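Local coordinates for transferrin (Manduca sexta, PDB 6WB6), which carries iron in the insect as a secreted transport protein, binding a single ferric ion per molecule together with a carbonate anion, at residues Tyr437-Val442 and Tyr557-Leu562. Sequence-based numbering, arbitrary orientation.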
loop_
_atom_site.group_PDB
_atom_site.type_symbol
_atom_site.label_atom_id
_atom_site.label_comp_id
_atom_site.label_asym_id
_atom_site.label_seq_id
_atom_site.Cartn_x
_atom_site.Cartn_y
_atom_site.Cartn_z
ATOM N N TYR A 437 21.326 -4.837 -3.198
ATOM C CA TYR A 437 22.229 -5.973 -3.279
ATOM C C TYR A 437 23.667 -5.529 -3.078
ATOM O O TYR A 437 24.091 -4.480 -3.580
ATOM C CB TYR A 437 22.114 -6.681 -4.624
ATOM C CG TYR A 437 20.851 -7.488 -4.750
ATOM C CD1 TYR A 437 19.610 -6.869 -4.751
ATOM C CD2 TYR A 437 20.895 -8.860 -4.845
ATOM C CE1 TYR A 437 18.456 -7.610 -4.858
ATOM C CE2 TYR A 437 19.751 -9.604 -4.955
ATOM C CZ TYR A 437 18.536 -8.978 -4.962
ATOM O OH TYR A 437 17.385 -9.711 -5.080
ATOM N N ALA A 438 24.413 -6.342 -2.350
ATOM C CA ALA A 438 25.859 -6.215 -2.361
ATOM C C ALA A 438 26.386 -6.778 -3.672
ATOM O O ALA A 438 26.095 -7.925 -4.033
ATOM C CB ALA A 438 26.476 -6.949 -1.173
ATOM N N VAL A 439 27.145 -5.976 -4.407
ATOM C CA VAL A 439 27.628 -6.406 -5.709
ATOM C C VAL A 439 29.134 -6.242 -5.755
ATOM O O VAL A 439 29.761 -5.737 -4.821
ATOM C CB VAL A 439 26.967 -5.656 -6.879
ATOM C CG1 VAL A 439 25.465 -5.686 -6.714
ATOM C CG2 VAL A 439 27.476 -4.225 -6.991
ATOM N N ALA A 440 29.702 -6.754 -6.845
ATOM C CA ALA A 440 31.134 -6.744 -7.117
ATOM C C ALA A 440 31.332 -6.048 -8.451
ATOM O O ALA A 440 30.991 -6.611 -9.499
ATOM C CB ALA A 440 31.703 -8.155 -7.165
ATOM N N VAL A 441 31.884 -4.834 -8.406
ATOM C CA VAL A 441 32.046 -3.998 -9.588
ATOM C C VAL A 441 33.452 -4.210 -10.131
ATOM O O VAL A 441 34.433 -4.166 -9.367
ATOM C CB VAL A 441 31.800 -2.518 -9.245
ATOM C CG1 VAL A 441 31.880 -1.650 -10.480
ATOM C CG2 VAL A 441 30.452 -2.345 -8.543
ATOM N N VAL A 442 33.547 -4.472 -11.440
ATOM C CA VAL A 442 34.812 -4.645 -12.147
ATOM C C VAL A 442 34.819 -3.732 -13.372
ATOM O O VAL A 442 33.772 -3.323 -13.866
ATOM C CB VAL A 442 35.057 -6.110 -12.575
ATOM C CG1 VAL A 442 35.437 -6.959 -11.357
ATOM C CG2 VAL A 442 33.821 -6.717 -13.300
ATOM N N TYR A 557 32.186 0.020 -16.625
ATOM C CA TYR A 557 32.152 -0.891 -15.495
ATOM C C TYR A 557 31.050 -1.925 -15.660
ATOM O O TYR A 557 30.046 -1.697 -16.348
ATOM C CB TYR A 557 31.942 -0.136 -14.201
ATOM C CG TYR A 557 33.104 0.744 -13.901
ATOM C CD1 TYR A 557 34.212 0.246 -13.236
ATOM C CD2 TYR A 557 33.113 2.073 -14.298
ATOM C CE1 TYR A 557 35.296 1.048 -12.955
ATOM C CE2 TYR A 557 34.200 2.895 -14.014
ATOM C CZ TYR A 557 35.291 2.371 -13.343
ATOM O OH TYR A 557 36.389 3.155 -13.056
ATOM N N GLU A 558 31.271 -3.073 -15.028
ATOM C CA GLU A 558 30.365 -4.204 -15.089
ATOM C C GLU A 558 30.230 -4.781 -13.695
ATOM O O GLU A 558 31.019 -4.478 -12.796
ATOM C CB GLU A 558 30.891 -5.291 -16.029
ATOM C CG GLU A 558 30.345 -5.293 -17.415
ATOM C CD GLU A 558 31.181 -6.197 -18.293
ATOM O OE1 GLU A 558 32.231 -6.670 -17.793
ATOM O OE2 GLU A 558 30.810 -6.422 -19.461
ATOM N N LEU A 559 29.259 -5.670 -13.534
ATOM C CA LEU A 559 29.126 -6.451 -12.314
ATOM C C LEU A 559 29.696 -7.839 -12.538
ATOM O O LEU A 559 29.507 -8.429 -13.602
ATOM C CB LEU A 559 27.667 -6.540 -11.886
ATOM C CG LEU A 559 27.060 -5.148 -11.710
ATOM C CD1 LEU A 559 25.584 -5.238 -11.313
ATOM C CD2 LEU A 559 27.883 -4.339 -10.677
ATOM N N LEU A 560 30.437 -8.319 -11.551
ATOM C CA LEU A 560 30.943 -9.687 -11.512
ATOM C C LEU A 560 29.917 -10.535 -10.779
ATOM O O LEU A 560 29.704 -10.343 -9.577
ATOM C CB LEU A 560 32.292 -9.727 -10.796
ATOM C CG LEU A 560 32.949 -11.080 -10.564
ATOM C CD1 LEU A 560 33.256 -11.694 -11.910
ATOM C CD2 LEU A 560 34.203 -10.935 -9.715
ATOM N N CYS A 561 29.301 -11.485 -11.499
ATOM C CA CYS A 561 28.177 -12.278 -10.994
ATOM C C CYS A 561 28.651 -13.430 -10.106
ATOM O O CYS A 561 28.457 -14.610 -10.392
ATOM C CB CYS A 561 27.358 -12.805 -12.164
ATOM S SG CYS A 561 27.035 -11.586 -13.408
ATOM N N LEU A 562 29.279 -13.072 -8.996
ATOM C CA LEU A 562 29.742 -14.105 -8.083
ATOM C C LEU A 562 28.606 -15.009 -7.604
ATOM O O LEU A 562 28.870 -16.132 -7.146
ATOM C CB LEU A 562 30.461 -13.456 -6.886
ATOM C CG LEU A 562 31.789 -12.759 -7.230
ATOM C CD1 LEU A 562 32.322 -11.864 -6.109
ATOM C CD2 LEU A 562 32.814 -13.822 -7.587
HETATM O O HOH W 1 28.141 -8.286 -8.701
#
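Leu559 turns CG away from its own carbonyl carbon (chi1 -56°) and gives the extended position to CD1, which leaves CD2, the other branch, to meet Val439 and Val441. CD2 lies 3.7 Å from Val439 CG2 and only slightly farther from Val441 CG2, crossing both side chains at a slant. Val441, on the same face of the sheet as Leu559 and with CG1 anti to its backbone N (chi1 -176°), divides its branches: CG2 serves Leu559, while CG1 reaches Tyr557 CB. Beneath these contacts, 437-442 and 557-560 pair as antiparallel strands in the mixed sheet of the C-terminal transferrin lobe, where 437-443 also pairs with 542-545. Val442 and Glu558 form the hydrogen-bonded pair, joined in both directions, and Val441 faces Leu559 in the non-hydrogen-bonded pair. Leu560 N donates to Ala440 O at 2.7 Å in an almost straight bond. In place of the second direct bond between these two residues stands a water, which accepts from Ala440 N at 2.9 Å and donates to Leu560 O. On the face of Val442, CG2 packs over the Glu558 carbonyl, and OE1 of Glu558 forms a salt bridge with Arg569 of the adjoining strand.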